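Local coordinates for A1 protein (Enterobacteria phage Qbeta, PDB 3RLK) that probably serves as a minor virion protein of the phage, here represented by the read-through extension that follows its coat-protein part, at residues A[48-53]-A[129-134]; A[97-102]-A[174-179]; A[113-118]-A[181-186]; A[120-125]-A[141-146]. All blocks are in the same frame, centred on the assembly; numbering follows the deposited sequence.

Contact 1: A[48-53]-A[129-134]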
loop_
_atom_site.group_PDB
_atom_site.type_symbol
_atom_site.label_atom_id
_atom_site.label_comp_id
_atom_site.label_asym_id
_atom_site.label_seq_id
_atom_site.Cartn_x
_atom_site.Cartn_y
_atom_site.Cartn_z
ATOM N N ARG A 48 16.510 -10.665 13.343
ATOM C CA ARG A 48 15.391 -9.780 12.993
ATOM C C ARG A 48 15.823 -8.311 13.109
ATOM O O ARG A 48 15.738 -7.715 14.183
ATOM C CB ARG A 48 14.121 -10.042 13.822
ATOM C CG ARG A 48 12.838 -9.452 13.184
ATOM C CD ARG A 48 11.923 -8.557 14.102
ATOM N NE ARG A 48 11.772 -9.135 15.370
ATOM C CZ ARG A 48 12.175 -8.666 16.539
ATOM N NH1 ARG A 48 12.682 -7.447 16.799
ATOM N NH2 ARG A 48 11.970 -9.487 17.502
ATOM N N PRO A 49 16.310 -7.735 12.003
ATOM C CA PRO A 49 17.044 -6.474 12.080
ATOM C C PRO A 49 16.111 -5.261 12.182
ATOM O O PRO A 49 16.526 -4.175 11.860
ATOM C CB PRO A 49 17.907 -6.472 10.776
ATOM C CG PRO A 49 17.171 -7.385 9.845
ATOM C CD PRO A 49 16.543 -8.446 10.728
ATOM N N TRP A 50 14.881 -5.462 12.642
ATOM C CA TRP A 50 13.906 -4.339 12.770
ATOM C C TRP A 50 13.236 -4.433 14.147
ATOM O O TRP A 50 13.081 -5.524 14.651
ATOM C CB TRP A 50 12.859 -4.357 11.629
ATOM C CG TRP A 50 12.113 -5.644 11.440
ATOM C CD1 TRP A 50 10.992 -6.027 12.079
ATOM C CD2 TRP A 50 12.440 -6.686 10.528
ATOM N NE1 TRP A 50 10.595 -7.245 11.650
ATOM C CE2 TRP A 50 11.465 -7.685 10.688
ATOM C CE3 TRP A 50 13.466 -6.869 9.576
ATOM C CZ2 TRP A 50 11.474 -8.877 9.942
ATOM C CZ3 TRP A 50 13.503 -8.076 8.855
ATOM C CH2 TRP A 50 12.512 -9.056 9.047
ATOM N N PRO A 51 12.808 -3.286 14.728
ATOM C CA PRO A 51 12.150 -3.423 16.006
ATOM C C PRO A 51 10.777 -4.031 15.834
ATOM O O PRO A 51 10.225 -4.077 14.716
ATOM C CB PRO A 51 11.982 -1.982 16.489
ATOM C CG PRO A 51 12.670 -1.059 15.494
ATOM C CD PRO A 51 12.933 -1.886 14.260
ATOM N N ILE A 52 10.144 -4.386 16.931
ATOM C CA ILE A 52 8.680 -4.569 16.896
ATOM C C ILE A 52 8.147 -3.423 17.710
ATOM O O ILE A 52 8.630 -3.157 18.838
ATOM C CB ILE A 52 8.199 -5.952 17.439
ATOM C CG1 ILE A 52 8.819 -7.066 16.586
ATOM C CG2 ILE A 52 6.685 -6.034 17.456
ATOM C CD1 ILE A 52 8.503 -8.484 17.023
ATOM N N TYR A 53 7.133 -2.789 17.167
ATOM C CA TYR A 53 6.460 -1.683 17.849
ATOM C C TYR A 53 5.164 -2.146 18.515
ATOM O O TYR A 53 4.549 -3.185 18.188
ATOM C CB TYR A 53 6.133 -0.558 16.854
ATOM C CG TYR A 53 7.373 0.071 16.254
ATOM C CD1 TYR A 53 7.912 1.226 16.792
ATOM C CD2 TYR A 53 7.986 -0.484 15.104
ATOM C CE1 TYR A 53 9.076 1.816 16.248
ATOM C CE2 TYR A 53 9.127 0.092 14.552
ATOM C CZ TYR A 53 9.659 1.252 15.133
ATOM O OH TYR A 53 10.797 1.837 14.604
ATOM N N ILE A 129 0.809 -9.985 16.421
ATOM C CA ILE A 129 1.903 -9.233 15.846
ATOM C C ILE A 129 1.728 -9.240 14.323
ATOM O O ILE A 129 1.676 -10.309 13.720
ATOM C CB ILE A 129 3.290 -9.737 16.325
ATOM C CG1 ILE A 129 3.480 -9.427 17.850
ATOM C CG2 ILE A 129 4.388 -9.077 15.511
ATOM C CD1 ILE A 129 4.741 -10.082 18.507
ATOM N N GLU A 130 1.591 -8.056 13.736
ATOM C CA GLU A 130 1.225 -7.955 12.300
ATOM C C GLU A 130 2.178 -7.039 11.591
ATOM O O GLU A 130 3.023 -6.379 12.243
ATOM C CB GLU A 130 -0.235 -7.491 12.172
ATOM C CG GLU A 130 -1.187 -8.619 12.612
ATOM C CD GLU A 130 -2.674 -8.273 12.563
ATOM O OE1 GLU A 130 -2.979 -7.113 12.185
ATOM O OE2 GLU A 130 -3.510 -9.218 12.877
ATOM N N ARG A 131 2.139 -7.035 10.260
ATOM C CA ARG A 131 2.929 -6.046 9.499
ATOM C C ARG A 131 2.045 -4.935 8.958
ATOM O O ARG A 131 0.900 -5.220 8.424
ATOM C CB ARG A 131 3.773 -6.730 8.407
ATOM C CG ARG A 131 5.035 -7.292 9.068
ATOM C CD ARG A 131 5.336 -8.603 8.662
ATOM N NE ARG A 131 6.371 -9.261 9.520
ATOM C CZ ARG A 131 7.249 -10.127 9.052
ATOM N NH1 ARG A 131 7.258 -10.391 7.745
ATOM N NH2 ARG A 131 8.118 -10.722 9.881
ATOM N N PHE A 132 2.529 -3.682 9.111
ATOM C CA PHE A 132 1.716 -2.492 8.902
ATOM C C PHE A 132 2.359 -1.632 7.807
ATOM O O PHE A 132 3.551 -1.220 7.908
ATOM C CB PHE A 132 1.628 -1.643 10.170
ATOM C CG PHE A 132 0.857 -2.264 11.259
ATOM C CD1 PHE A 132 -0.421 -1.835 11.540
ATOM C CD2 PHE A 132 1.407 -3.289 11.989
ATOM C CE1 PHE A 132 -1.151 -2.425 12.643
ATOM C CE2 PHE A 132 0.741 -3.886 13.044
ATOM C CZ PHE A 132 -0.546 -3.486 13.360
ATOM N N ILE A 133 1.599 -1.369 6.743
ATOM C CA ILE A 133 2.139 -0.500 5.681
ATOM C C ILE A 133 2.001 0.952 6.114
ATOM O O ILE A 133 0.965 1.334 6.723
ATOM C CB ILE A 133 1.374 -0.818 4.335
ATOM C CG1 ILE A 133 2.072 -0.134 3.161
ATOM C CG2 ILE A 133 -0.156 -0.576 4.471
ATOM C CD1 ILE A 133 3.481 -0.718 2.884
ATOM N N TYR A 134 3.033 1.757 5.870
ATOM C CA TYR A 134 2.897 3.181 6.202
ATOM C C TYR A 134 2.145 3.896 5.081
ATOM O O TYR A 134 2.450 3.644 3.880
ATOM C CB TYR A 134 4.300 3.822 6.418
ATOM C CG TYR A 134 4.237 5.322 6.657
ATOM C CD1 TYR A 134 3.656 5.855 7.844
ATOM C CD2 TYR A 134 4.776 6.195 5.731
ATOM C CE1 TYR A 134 3.605 7.238 8.046
ATOM C CE2 TYR A 134 4.759 7.590 5.946
ATOM C CZ TYR A 134 4.173 8.100 7.114
ATOM O OH TYR A 134 4.132 9.466 7.334
#

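Contact 2: A[97-102]-A[174-179]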
loop_
_atom_site.group_PDB
_atom_site.type_symbol
_atom_site.label_atom_id
_atom_site.label_comp_id
_atom_site.label_asym_id
_atom_site.label_seq_id
_atom_site.Cartn_x
_atom_site.Cartn_y
_atom_site.Cartn_z
ATOM N N ILE A 97 -2.497 1.776 -10.068
ATOM C CA ILE A 97 -2.280 0.334 -10.097
ATOM C C ILE A 97 -2.364 -0.193 -8.646
ATOM O O ILE A 97 -2.045 0.514 -7.717
ATOM C CB ILE A 97 -0.939 -0.064 -10.787
ATOM C CG1 ILE A 97 -1.014 -1.527 -11.309
ATOM C CG2 ILE A 97 0.260 0.120 -9.892
ATOM C CD1 ILE A 97 -2.294 -1.855 -12.263
ATOM N N ASP A 98 -2.763 -1.442 -8.474
ATOM C CA ASP A 98 -2.747 -2.071 -7.130
ATOM C C ASP A 98 -1.351 -2.637 -6.788
ATOM O O ASP A 98 -0.660 -3.124 -7.676
ATOM C CB ASP A 98 -3.782 -3.220 -7.005
ATOM C CG ASP A 98 -3.664 -4.256 -8.124
ATOM O OD1 ASP A 98 -3.479 -3.876 -9.304
ATOM O OD2 ASP A 98 -3.841 -5.466 -7.852
ATOM N N LEU A 99 -0.989 -2.616 -5.502
ATOM C CA LEU A 99 0.230 -3.255 -5.024
ATOM C C LEU A 99 -0.079 -4.651 -4.449
ATOM O O LEU A 99 -1.245 -4.992 -4.224
ATOM C CB LEU A 99 0.858 -2.372 -3.929
ATOM C CG LEU A 99 0.996 -0.863 -4.199
ATOM C CD1 LEU A 99 1.903 -0.388 -3.100
ATOM C CD2 LEU A 99 1.652 -0.526 -5.552
ATOM N N ASP A 100 0.980 -5.440 -4.224
ATOM C CA ASP A 100 0.840 -6.800 -3.744
ATOM C C ASP A 100 0.817 -6.798 -2.219
ATOM O O ASP A 100 1.838 -6.857 -1.559
ATOM C CB ASP A 100 1.914 -7.676 -4.324
ATOM C CG ASP A 100 1.743 -9.164 -3.965
ATOM O OD1 ASP A 100 0.995 -9.520 -3.003
ATOM O OD2 ASP A 100 2.441 -9.960 -4.625
ATOM N N ALA A 101 -0.390 -6.730 -1.635
ATOM C CA ALA A 101 -0.476 -6.701 -0.122
ATOM C C ALA A 101 0.116 -7.968 0.569
ATOM O O ALA A 101 0.606 -7.864 1.728
ATOM C CB ALA A 101 -1.983 -6.505 0.321
ATOM N N THR A 102 0.088 -9.099 -0.122
ATOM C CA THR A 102 0.649 -10.400 0.367
ATOM C C THR A 102 2.171 -10.318 0.386
ATOM O O THR A 102 2.788 -10.463 1.446
ATOM C CB THR A 102 0.122 -11.621 -0.438
ATOM O OG1 THR A 102 -1.290 -11.801 -0.181
ATOM C CG2 THR A 102 0.917 -12.878 -0.094
ATOM N N THR A 174 8.473 -6.858 -7.364
ATOM C CA THR A 174 9.733 -6.534 -6.709
ATOM C C THR A 174 10.433 -5.376 -7.407
ATOM O O THR A 174 11.398 -4.832 -6.856
ATOM C CB THR A 174 10.668 -7.766 -6.630
ATOM O OG1 THR A 174 11.157 -8.013 -7.948
ATOM C CG2 THR A 174 9.947 -8.994 -6.111
ATOM N N LYS A 175 9.961 -4.964 -8.603
ATOM C CA LYS A 175 10.467 -3.758 -9.247
ATOM C C LYS A 175 9.844 -2.482 -8.683
ATOM O O LYS A 175 10.266 -1.410 -9.027
ATOM C CB LYS A 175 10.307 -3.824 -10.785
ATOM C CG LYS A 175 11.082 -5.089 -11.322
ATOM C CD LYS A 175 11.536 -4.872 -12.813
ATOM C CE LYS A 175 12.619 -5.876 -13.175
ATOM N NZ LYS A 175 11.916 -7.196 -13.118
ATOM N N PHE A 176 8.836 -2.593 -7.819
ATOM C CA PHE A 176 8.166 -1.397 -7.251
ATOM C C PHE A 176 8.850 -0.894 -5.969
ATOM O O PHE A 176 9.427 -1.698 -5.223
ATOM C CB PHE A 176 6.724 -1.815 -6.824
ATOM C CG PHE A 176 5.742 -1.941 -7.947
ATOM C CD1 PHE A 176 4.548 -1.194 -7.944
ATOM C CD2 PHE A 176 5.997 -2.798 -9.012
ATOM C CE1 PHE A 176 3.610 -1.326 -9.002
ATOM C CE2 PHE A 176 5.066 -2.959 -10.091
ATOM C CZ PHE A 176 3.862 -2.266 -10.065
ATOM N N ASP A 177 8.781 0.412 -5.733
ATOM C CA ASP A 177 9.253 1.032 -4.491
ATOM C C ASP A 177 8.498 2.302 -4.245
ATOM O O ASP A 177 7.854 2.776 -5.141
ATOM C CB ASP A 177 10.776 1.146 -4.466
ATOM C CG ASP A 177 11.340 2.262 -5.367
ATOM O OD1 ASP A 177 10.777 3.357 -5.517
ATOM O OD2 ASP A 177 12.408 2.004 -5.923
ATOM N N LYS A 178 8.565 2.874 -3.048
ATOM C CA LYS A 178 7.730 4.017 -2.756
ATOM C C LYS A 178 8.031 5.290 -3.539
ATOM O O LYS A 178 7.158 6.157 -3.599
ATOM C CB LYS A 178 7.853 4.275 -1.237
ATOM C CG LYS A 178 9.229 4.847 -0.909
ATOM C CD LYS A 178 9.433 4.774 0.608
ATOM C CE LYS A 178 10.593 5.595 1.020
ATOM N NZ LYS A 178 10.461 5.946 2.472
ATOM N N THR A 179 9.235 5.440 -4.098
ATOM C CA THR A 179 9.552 6.583 -4.971
ATOM C C THR A 179 9.014 6.407 -6.443
ATOM O O THR A 179 8.393 7.334 -6.979
ATOM C CB THR A 179 11.042 6.790 -4.980
ATOM O OG1 THR A 179 11.426 6.895 -3.590
ATOM C CG2 THR A 179 11.408 8.120 -5.646
#

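Contact 3: A[113-118]-A[181-186]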
loop_
_atom_site.group_PDB
_atom_site.type_symbol
_atom_site.label_atom_id
_atom_site.label_comp_id
_atom_site.label_asym_id
_atom_site.label_seq_id
_atom_site.Cartn_x
_atom_site.Cartn_y
_atom_site.Cartn_z
ATOM N N GLN A 113 12.560 -2.800 2.752
ATOM C CA GLN A 113 11.909 -1.491 2.907
ATOM C C GLN A 113 11.886 -0.653 1.634
ATOM O O GLN A 113 12.165 0.544 1.673
ATOM C CB GLN A 113 12.526 -0.694 4.057
ATOM C CG GLN A 113 12.409 -1.372 5.469
ATOM C CD GLN A 113 11.032 -1.450 5.999
ATOM O OE1 GLN A 113 10.575 -2.485 6.475
ATOM N NE2 GLN A 113 10.361 -0.345 5.981
ATOM N N LYS A 114 11.561 -1.278 0.512
ATOM C CA LYS A 114 11.245 -0.541 -0.734
ATOM C C LYS A 114 9.990 0.291 -0.482
ATOM O O LYS A 114 9.898 1.390 -1.021
ATOM C CB LYS A 114 10.974 -1.523 -1.873
ATOM C CG LYS A 114 12.271 -2.294 -2.300
ATOM C CD LYS A 114 11.861 -3.386 -3.245
ATOM C CE LYS A 114 13.146 -4.045 -3.772
ATOM N NZ LYS A 114 12.733 -5.371 -4.356
ATOM N N TYR A 115 9.062 -0.200 0.353
ATOM C CA TYR A 115 8.014 0.656 0.948
ATOM C C TYR A 115 8.261 0.659 2.454
ATOM O O TYR A 115 8.912 -0.253 2.947
ATOM C CB TYR A 115 6.600 0.050 0.677
ATOM C CG TYR A 115 6.198 0.249 -0.763
ATOM C CD1 TYR A 115 5.482 1.403 -1.162
ATOM C CD2 TYR A 115 6.546 -0.704 -1.736
ATOM C CE1 TYR A 115 5.148 1.610 -2.517
ATOM C CE2 TYR A 115 6.214 -0.494 -3.114
ATOM C CZ TYR A 115 5.465 0.652 -3.458
ATOM O OH TYR A 115 5.105 0.852 -4.781
ATOM N N ASP A 116 7.765 1.648 3.186
ATOM C CA ASP A 116 7.991 1.634 4.647
ATOM C C ASP A 116 6.940 0.762 5.315
ATOM O O ASP A 116 5.732 1.026 5.192
ATOM C CB ASP A 116 7.858 3.039 5.250
ATOM C CG ASP A 116 8.927 3.997 4.722
ATOM O OD1 ASP A 116 10.098 3.703 4.956
ATOM O OD2 ASP A 116 8.580 5.034 4.109
ATOM N N ILE A 117 7.400 -0.271 6.016
ATOM C CA ILE A 117 6.517 -1.279 6.591
ATOM C C ILE A 117 7.052 -1.482 8.028
ATOM O O ILE A 117 8.253 -1.590 8.196
ATOM C CB ILE A 117 6.643 -2.578 5.811
ATOM C CG1 ILE A 117 6.535 -2.314 4.288
ATOM C CG2 ILE A 117 5.645 -3.623 6.347
ATOM C CD1 ILE A 117 6.980 -3.545 3.464
ATOM N N ARG A 118 6.198 -1.441 9.040
ATOM C CA ARG A 118 6.674 -1.673 10.448
ATOM C C ARG A 118 5.984 -2.870 11.009
ATOM O O ARG A 118 4.784 -3.086 10.755
ATOM C CB ARG A 118 6.452 -0.438 11.352
ATOM C CG ARG A 118 7.471 0.657 11.036
ATOM C CD ARG A 118 7.395 1.841 12.012
ATOM N NE ARG A 118 8.500 2.755 11.740
ATOM C CZ ARG A 118 8.783 3.867 12.429
ATOM N NH1 ARG A 118 8.099 4.191 13.505
ATOM N NH2 ARG A 118 9.808 4.647 12.018
ATOM N N CYS A 181 6.572 4.347 -7.157
ATOM C CA CYS A 181 5.119 4.093 -7.097
ATOM C C CYS A 181 4.511 4.359 -5.708
ATOM O O CYS A 181 4.119 3.408 -5.002
ATOM C CB CYS A 181 4.794 2.683 -7.594
ATOM S SG CYS A 181 3.073 2.275 -7.952
ATOM N N PRO A 182 4.348 5.655 -5.355
ATOM C CA PRO A 182 3.883 5.920 -3.998
ATOM C C PRO A 182 2.421 5.511 -3.804
ATOM O O PRO A 182 1.612 5.535 -4.761
ATOM C CB PRO A 182 4.073 7.434 -3.845
ATOM C CG PRO A 182 4.087 7.971 -5.291
ATOM C CD PRO A 182 4.862 6.881 -5.998
ATOM N N ILE A 183 2.121 5.083 -2.569
ATOM C CA ILE A 183 0.726 4.707 -2.250
ATOM C C ILE A 183 -0.116 5.948 -2.230
ATOM O O ILE A 183 0.273 6.963 -1.616
ATOM C CB ILE A 183 0.661 3.934 -0.878
ATOM C CG1 ILE A 183 1.582 2.696 -0.968
ATOM C CG2 ILE A 183 -0.851 3.713 -0.401
ATOM C CD1 ILE A 183 1.942 2.015 0.373
ATOM N N GLN A 184 -1.291 5.867 -2.832
ATOM C CA GLN A 184 -2.234 7.014 -2.900
ATOM C C GLN A 184 -3.377 6.769 -1.964
ATOM O O GLN A 184 -3.960 7.727 -1.432
ATOM C CB GLN A 184 -2.818 7.098 -4.295
ATOM C CG GLN A 184 -1.807 7.149 -5.477
ATOM C CD GLN A 184 -0.926 8.369 -5.360
ATOM O OE1 GLN A 184 0.272 8.252 -5.088
ATOM N NE2 GLN A 184 -1.543 9.536 -5.393
ATOM N N ALA A 185 -3.786 5.505 -1.821
ATOM C CA ALA A 185 -4.930 5.179 -0.945
ATOM C C ALA A 185 -5.061 3.681 -0.709
ATOM O O ALA A 185 -4.469 2.871 -1.438
ATOM C CB ALA A 185 -6.246 5.744 -1.506
ATOM N N VAL A 186 -5.818 3.307 0.337
ATOM C CA VAL A 186 -6.166 1.894 0.565
ATOM C C VAL A 186 -7.673 1.923 0.455
ATOM O O VAL A 186 -8.377 2.784 1.108
ATOM C CB VAL A 186 -5.764 1.356 2.014
ATOM C CG1 VAL A 186 -6.427 -0.031 2.261
ATOM C CG2 VAL A 186 -4.266 1.204 2.175
#

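Contact 4: A[120-125]-A[141-146]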
loop_
_atom_site.group_PDB
_atom_site.type_symbol
_atom_site.label_atom_id
_atom_site.label_comp_id
_atom_site.label_asym_id
_atom_site.label_seq_id
_atom_site.Cartn_x
_atom_site.Cartn_y
_atom_site.Cartn_z
ATOM N N GLY A 120 4.216 -4.652 14.175
ATOM C CA GLY A 120 3.741 -4.148 15.490
ATOM C C GLY A 120 2.799 -5.124 16.186
ATOM O O GLY A 120 2.114 -5.965 15.555
ATOM N N LYS A 121 2.760 -4.952 17.502
ATOM C CA LYS A 121 1.976 -5.785 18.370
ATOM C C LYS A 121 0.638 -5.059 18.706
ATOM O O LYS A 121 0.654 -3.995 19.252
ATOM C CB LYS A 121 2.728 -6.110 19.665
ATOM C CG LYS A 121 1.869 -7.110 20.542
ATOM C CD LYS A 121 2.456 -7.283 21.908
ATOM C CE LYS A 121 1.597 -8.249 22.744
ATOM N NZ LYS A 121 1.587 -9.690 22.189
ATOM N N LYS A 122 -0.490 -5.648 18.331
ATOM C CA LYS A 122 -1.800 -5.032 18.645
ATOM C C LYS A 122 -2.262 -5.222 20.084
ATOM O O LYS A 122 -1.843 -6.168 20.770
ATOM C CB LYS A 122 -2.870 -5.592 17.718
ATOM C CG LYS A 122 -2.530 -5.357 16.241
ATOM C CD LYS A 122 -3.717 -4.884 15.383
ATOM C CE LYS A 122 -4.606 -6.003 14.945
ATOM N NZ LYS A 122 -4.835 -5.894 13.459
ATOM N N PRO A 123 -3.162 -4.346 20.541
ATOM C CA PRO A 123 -3.816 -4.683 21.820
ATOM C C PRO A 123 -4.799 -5.864 21.558
ATOM O O PRO A 123 -5.112 -6.186 20.366
ATOM C CB PRO A 123 -4.624 -3.396 22.163
ATOM C CG PRO A 123 -4.377 -2.425 21.082
ATOM C CD PRO A 123 -3.648 -3.099 19.948
ATOM N N GLY A 124 -5.296 -6.504 22.607
ATOM C CA GLY A 124 -6.298 -7.573 22.423
ATOM C C GLY A 124 -5.822 -8.903 22.994
ATOM O O GLY A 124 -4.670 -9.028 23.348
ATOM N N ALA A 125 -6.724 -9.904 23.080
ATOM C CA ALA A 125 -6.489 -11.090 23.922
ATOM C C ALA A 125 -5.228 -11.849 23.529
ATOM O O ALA A 125 -4.454 -12.311 24.400
ATOM C CB ALA A 125 -7.693 -12.042 23.884
ATOM N N TYR A 141 -0.534 4.114 9.860
ATOM C CA TYR A 141 -0.170 2.753 9.439
ATOM C C TYR A 141 -1.445 1.926 9.317
ATOM O O TYR A 141 -2.414 2.123 10.037
ATOM C CB TYR A 141 0.722 2.113 10.495
ATOM C CG TYR A 141 2.092 2.639 10.484
ATOM C CD1 TYR A 141 3.081 2.024 9.698
ATOM C CD2 TYR A 141 2.406 3.772 11.211
ATOM C CE1 TYR A 141 4.437 2.585 9.656
ATOM C CE2 TYR A 141 3.720 4.315 11.206
ATOM C CZ TYR A 141 4.706 3.715 10.442
ATOM O OH TYR A 141 5.971 4.279 10.463
ATOM N N CYS A 142 -1.414 0.963 8.418
ATOM C CA CYS A 142 -2.630 0.099 8.236
ATOM C C CYS A 142 -2.146 -1.366 8.173
ATOM O O CYS A 142 -1.102 -1.638 7.537
ATOM C CB CYS A 142 -3.347 0.507 6.929
ATOM S SG CYS A 142 -4.966 -0.345 6.792
ATOM N N SER A 143 -2.812 -2.288 8.885
ATOM C CA SER A 143 -2.377 -3.711 8.979
ATOM C C SER A 143 -2.588 -4.422 7.624
ATOM O O SER A 143 -3.735 -4.430 7.157
ATOM C CB SER A 143 -3.232 -4.439 9.985
ATOM O OG SER A 143 -2.847 -5.812 9.983
ATOM N N LEU A 144 -1.541 -5.050 7.082
ATOM C CA LEU A 144 -1.614 -5.869 5.862
ATOM C C LEU A 144 -2.543 -7.120 6.069
ATOM O O LEU A 144 -3.231 -7.613 5.132
ATOM C CB LEU A 144 -0.168 -6.245 5.419
ATOM C CG LEU A 144 0.543 -4.968 4.913
ATOM C CD1 LEU A 144 2.077 -5.255 4.901
ATOM C CD2 LEU A 144 -0.031 -4.567 3.495
ATOM N N SER A 145 -2.630 -7.530 7.344
ATOM C CA SER A 145 -3.489 -8.625 7.766
ATOM C C SER A 145 -4.932 -8.232 7.566
ATOM O O SER A 145 -5.674 -9.013 6.985
ATOM C CB SER A 145 -3.265 -9.062 9.228
ATOM O OG SER A 145 -1.998 -9.742 9.336
ATOM N N ASP A 146 -5.298 -7.010 7.951
ATOM C CA ASP A 146 -6.645 -6.514 7.800
ATOM C C ASP A 146 -7.019 -6.313 6.304
ATOM O O ASP A 146 -8.051 -6.783 5.855
ATOM C CB ASP A 146 -6.843 -5.163 8.528
ATOM C CG ASP A 146 -6.761 -5.241 10.046
ATOM O OD1 ASP A 146 -6.545 -6.350 10.582
ATOM O OD2 ASP A 146 -6.945 -4.173 10.722
HETATM O O HOH W 1 -6.834 -4.192 13.208
#

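Contact 1: A[48-53]-A[129-134]
Trp50 and Arg131 meet at the margin of the curled mixed sheet of this beta-barrel domain, where strands 52-58 and 129-135 flank strand 117-121 on its two sides. The indole and guanidinium planes stand 87° apart. Arg131 NH2 comes up at the edge of the ring, roughly level with it, 3.8 Å from Trp50 CZ2, so this is not a cation-pi stack over a face. Glu119 of the middle strand holds both groups, taking Trp50 NE1 on one carboxylate oxygen and Arg131 NE on the other, while Asp107 takes the NH2 that meets the indole and the carbonyl of Ala105 takes NH1. Trp50 CG sits between its backbone N and carbonyl carbon (chi1 54°), which turns the indole toward strand 129-135. One face of the ring is lined by Arg48 CG, 3.3 Å above the plane, toward the border of the ring. The Arg48 chain then curls back, and its NH1 gives a nearly straight 2.9 Å hydrogen bond (177°) to Trp50 O, in the plane of both carbonyl and guanidinium. Ile52 CD1 lies over one face of that guanidinium. The other branch of this isoleucine, CG2, faces Ile129 CG2 at 4.3 Å.

Contact 2: A[97-102]-A[174-179]
Ile97 and Leu99 pack against the ring of Phe176, joining the edge strand 96-98 of the three-stranded antiparallel sheet to the loop that precedes strand 183-188. Both apolar contacts fall on the CD1-CE1 border of the phenyl ring. Ile97 CG2 lies at the ring edge, in plane, 3.8 Å from Phe176 CE1, and the two side chains cross at about a right angle. A chi1 of -157° puts Ile97 CG1 opposite the backbone N and CG2 between N and the carbonyl carbon, from where it meets the ring. Leu99 uses a single methyl, CD2, 3.8 Å from Phe176 CD1 and 4.0 Å from Phe176 CE1, approaching the ring obliquely. Ile169 also touches the phenylalanine, and backbone bonds from Ile97 to Gly158 and from Leu99 to Ile156 anchor the strand side. No polar bond joins the two segments; Asp100 and Asp177 bond to backbone N-H groups within or just after their own segment. Asp100, N-cap of the short helix that follows, accepts at OD1 from Thr102 N (3.0 Å, weak) and Tyr103 N. Asp177 OD1 receives Thr179 N, weakly, in an Asx turn, and Lys180 N. This buried contact therefore rests on dispersion and the exclusion of water.

Contact 3: A[113-118]-A[181-186]
Tyr115 bridges the two sheets of the domain, reaching from the loop before strand 117-121 to Cys181, just before strand 183-188, and Ile183, its first residue. Its hydroxyl donates a short hydrogen bond, 2.7 Å from Tyr115 OH to Cys181 O. The carbonyl oxygen lies at the edge of the phenol, in the ring plane, whereas seen from the acceptor the hydroxyl approaches at a C=O...O angle of 130° and is tilted 25° from the carbonyl plane. The same oxygen also sits 3.2 Å from Tyr115 CE1, and Cys181 CB packs 3.4 Å from Tyr115 OH. Ile183 meets the ring obliquely: its CD1 lies 3.9 Å from Tyr115 CD1 and its CG1 4.0 Å from Tyr115 CE1. That reach depends on CG1 standing opposite the carbonyl carbon of Ile183 (chi1 -57°), which swings the longer branch toward the phenol. Leu99 and Lys178 also touch Tyr115, so the aromatic group is enclosed and its one polar atom is satisfied by a backbone carbonyl. Directly after Ile183, Gln184 and Ala185 both face Val157 on the neighbouring strand, the arrangement of a classic beta bulge in an antiparallel sheet.

Contact 4: A[120-125]-A[141-146]
The carboxylate of Asp146 is the flat group here, and Lys122 NZ approaches it from beyond the two oxygens, tilted out of the carboxylate plane. The ammonium is 3.4 Å from Asp146 OD1, a salt bridge, and 3.9 Å from OD2. A water ties the pair together a second way: it accepts from Lys122 NZ at 2.6 Å and donates to Asp146 OD2 at 2.5 Å, so the carboxylate is engaged directly through one oxygen and through water at the other. The two side chains come from opposite directions. Lys122 arrives by a chain that bends at each of its outer torsions, the sharpest being chi3 at -81°, and its side chain touches Trp35. The stronger partner of the ammonium is Glu130 on the intervening strand 129-135. Glu130 OE1 also takes a hydrogen bond with Ser143 OG, which stands 4.0 Å from Lys122 NZ, so one glutamate oxygen joins the lysine to the serine. Ser143 carries OG opposite the backbone nitrogen (chi1 176°), a position from which it accepts weak bonds from Ser145 N at 3.2 Å and Asp146 N at 3.4 Å. The positive end of the short helix 144-147 and the nearby ammonium would both be expected to favour the charged form of Asp146. A serine N-cap at the junction where strand 140-143 runs straight into a helix, with an acidic residue in the first turn, is a common helix-initiation arrangement.

How the contacts relate
Contacts 2 and 3 lie near the centre of the chain and are buried, whereas contacts 1 and 4, whose centres lie about 15 Å from the centre of the chain, sit where burial is partial. Chemistry follows place: the inner pair relies on apolar side chains, with one tyrosine hydroxyl bond in contact 3, while the outer pair mixes in charged groups, a water and carboxylates shared between strands. Contacts 1, 3 and 4 all reach the mixed sheet, and strand 117-121 serves both 3 and 4. Backbone bonds from Phe132 to Arg118 and from Tyr134 to Asp116 join contact 1 to contact 3, and Glu130 links it to contact 4. Contacts 2 and 3 share the three-stranded sheet and meet through the Lys178-Asp116 salt bridge.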